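Local coordinates for BsaWI endonuclease (Geobacillus stearothermophilus, PDB 4ZSF), which probably cuts double-stranded DNA as a metal-dependent restriction endonuclease of the PD-(D/E)XK nuclease group, at residues A[183-188]-A[260-265]. Residues are numbered along the deposited sequence; the frame is centred on the assembly and turned at random.
Sequences MEAFFW and RQWFNY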
# COMPACT_ATOMS: atom_id res chain seq x y z
N MET A 183 0.39 -23.81 -6.32
CA MET A 183 -0.21 -25.15 -6.53
C MET A 183 0.01 -25.58 -7.98
O MET A 183 0.27 -26.76 -8.23
CB MET A 183 -1.73 -25.14 -6.19
CG MET A 183 -1.94 -24.80 -4.69
SD MET A 183 -3.61 -25.16 -4.11
CE MET A 183 -4.53 -23.90 -4.98
N GLU A 184 -0.10 -24.65 -8.92
CA GLU A 184 0.21 -24.97 -10.31
C GLU A 184 1.66 -25.40 -10.54
O GLU A 184 1.95 -26.15 -11.50
CB GLU A 184 -0.05 -23.77 -11.21
CG GLU A 184 -1.43 -23.65 -11.62
CD GLU A 184 -1.58 -22.41 -12.52
OE1 GLU A 184 -0.62 -22.08 -13.28
OE2 GLU A 184 -2.65 -21.76 -12.41
N ALA A 185 2.54 -24.91 -9.68
CA ALA A 185 3.98 -25.24 -9.71
C ALA A 185 4.32 -26.47 -8.91
O ALA A 185 5.50 -26.80 -8.78
CB ALA A 185 4.80 -24.07 -9.17
N PHE A 186 3.29 -27.13 -8.39
CA PHE A 186 3.41 -28.39 -7.64
C PHE A 186 4.19 -28.17 -6.36
O PHE A 186 5.05 -28.99 -5.98
CB PHE A 186 4.03 -29.52 -8.48
CG PHE A 186 3.27 -29.81 -9.75
CD1 PHE A 186 2.19 -30.72 -9.75
CD2 PHE A 186 3.62 -29.16 -10.92
CE1 PHE A 186 1.50 -30.98 -10.93
CE2 PHE A 186 2.90 -29.39 -12.09
CZ PHE A 186 1.86 -30.35 -12.12
N PHE A 187 3.79 -27.15 -5.60
CA PHE A 187 4.21 -27.03 -4.19
C PHE A 187 2.98 -27.09 -3.29
O PHE A 187 1.88 -26.65 -3.69
CB PHE A 187 4.92 -25.71 -3.94
CG PHE A 187 6.28 -25.62 -4.62
CD1 PHE A 187 6.41 -25.12 -5.92
CD2 PHE A 187 7.43 -26.04 -3.94
CE1 PHE A 187 7.69 -25.06 -6.55
CE2 PHE A 187 8.68 -25.97 -4.56
CZ PHE A 187 8.80 -25.49 -5.83
N TRP A 188 3.19 -27.57 -2.06
CA TRP A 188 2.15 -27.43 -1.01
C TRP A 188 1.94 -25.96 -0.77
O TRP A 188 2.92 -25.24 -0.56
CB TRP A 188 2.65 -28.11 0.23
CG TRP A 188 1.63 -28.30 1.30
CD1 TRP A 188 0.30 -28.67 1.16
CD2 TRP A 188 1.88 -28.17 2.71
NE1 TRP A 188 -0.25 -28.80 2.42
CE2 TRP A 188 0.69 -28.51 3.37
CE3 TRP A 188 3.02 -27.83 3.47
CZ2 TRP A 188 0.60 -28.51 4.78
CZ3 TRP A 188 2.93 -27.83 4.85
CH2 TRP A 188 1.71 -28.12 5.50
N ARG A 260 4.87 -36.24 -6.92
CA ARG A 260 4.66 -34.78 -7.06
C ARG A 260 3.67 -34.39 -8.20
O ARG A 260 3.02 -33.32 -8.16
CB ARG A 260 6.03 -34.11 -7.29
CG ARG A 260 5.91 -32.61 -7.25
CD ARG A 260 7.30 -31.93 -7.38
NE ARG A 260 7.14 -30.46 -7.43
CZ ARG A 260 8.14 -29.62 -7.68
NH1 ARG A 260 9.35 -30.09 -7.91
NH2 ARG A 260 7.92 -28.31 -7.72
N GLN A 261 3.52 -35.26 -9.20
CA GLN A 261 2.67 -34.96 -10.35
C GLN A 261 1.19 -34.80 -9.93
O GLN A 261 0.39 -34.22 -10.67
CB GLN A 261 2.78 -36.04 -11.43
CG GLN A 261 2.24 -37.45 -11.02
CD GLN A 261 3.23 -38.30 -10.22
OE1 GLN A 261 4.37 -37.91 -9.96
NE2 GLN A 261 2.75 -39.46 -9.79
N TRP A 262 0.84 -35.36 -8.78
CA TRP A 262 -0.55 -35.22 -8.35
C TRP A 262 -0.66 -34.14 -7.26
O TRP A 262 -1.69 -34.01 -6.59
CB TRP A 262 -1.13 -36.58 -7.89
CG TRP A 262 -1.13 -37.56 -9.02
CD1 TRP A 262 -1.51 -37.32 -10.33
CD2 TRP A 262 -0.71 -38.91 -8.96
NE1 TRP A 262 -1.32 -38.45 -11.07
CE2 TRP A 262 -0.84 -39.45 -10.27
CE3 TRP A 262 -0.21 -39.72 -7.93
CZ2 TRP A 262 -0.52 -40.77 -10.59
CZ3 TRP A 262 0.12 -41.05 -8.25
CH2 TRP A 262 -0.04 -41.56 -9.57
N PHE A 263 0.36 -33.27 -7.16
CA PHE A 263 0.33 -32.20 -6.14
C PHE A 263 -0.10 -30.88 -6.74
O PHE A 263 0.50 -29.85 -6.46
CB PHE A 263 1.69 -32.05 -5.45
CG PHE A 263 1.56 -31.84 -3.94
CD1 PHE A 263 0.73 -30.85 -3.44
CD2 PHE A 263 2.25 -32.66 -3.05
CE1 PHE A 263 0.56 -30.66 -2.03
CE2 PHE A 263 2.10 -32.50 -1.66
CZ PHE A 263 1.28 -31.48 -1.14
N ASN A 264 -1.12 -30.91 -7.60
CA ASN A 264 -1.77 -29.68 -8.07
C ASN A 264 -2.83 -29.27 -7.03
O ASN A 264 -2.83 -29.78 -5.90
CB ASN A 264 -2.43 -29.85 -9.47
CG ASN A 264 -3.63 -30.81 -9.44
OD1 ASN A 264 -3.86 -31.54 -8.46
ND2 ASN A 264 -4.39 -30.82 -10.53
N TYR A 265 -3.75 -28.38 -7.41
CA TYR A 265 -4.75 -27.87 -6.47
C TYR A 265 -5.63 -28.97 -5.86
O TYR A 265 -6.22 -28.76 -4.82
CB TYR A 265 -5.61 -26.76 -7.16
CG TYR A 265 -6.57 -27.32 -8.18
CD1 TYR A 265 -7.82 -27.76 -7.78
CD2 TYR A 265 -6.19 -27.52 -9.53
CE1 TYR A 265 -8.72 -28.31 -8.70
CE2 TYR A 265 -7.10 -28.10 -10.45
CZ TYR A 265 -8.35 -28.49 -10.00
OH TYR A 265 -9.26 -29.04 -10.85
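R260 NE donates to the backbone carbonyl F186 O at 2.9 Å, while its neighbour R260 NH2 bonds to A185 O at 3.0 Å, in the plane of that carbonyl. Neither bond is straight, the N-H...O angles being 146° and 135°. The arginine reaches these carbonyls past F186 CB because its chain runs extended to NE, CG lying anti to the backbone N (chi1 -172°). Its NH2 also sits over one face of the F187 ring, a cation-pi contact with R260 CZ 4.8 Å from the F187 ring centroid, and R260 NH1 forms a salt bridge with D131 of helix 129-140. A methionine in its place has no donors for the two carbonyls, and is likely to leave the turn less firmly tied to 260-265 and D131 without this charged partner. The carbonyls belong to the turn where helix 172-184 ends in a Schellman motif, F186 having positive phi, before the chain enters strand 188-193 of the central sheet; residues 260-265 lie in the loop that follows helix 243-258. The F186 ring lies against the backbone of 260-264, CD1 3.2 Å from R260 O and CE1 near Q261 O, on the short 3-10 turn. Two CA-H...O contacts join the backbones, F186 CA to F263 O and N264 CA to M183 O. F263 turns inward, its CZ 3.8 Å from W188 CD1 with the ring planes oblique, and stacks on W267. At the far end M183 CE, brought round by the bend at chi3, meets Y265 CB at 3.8 Å.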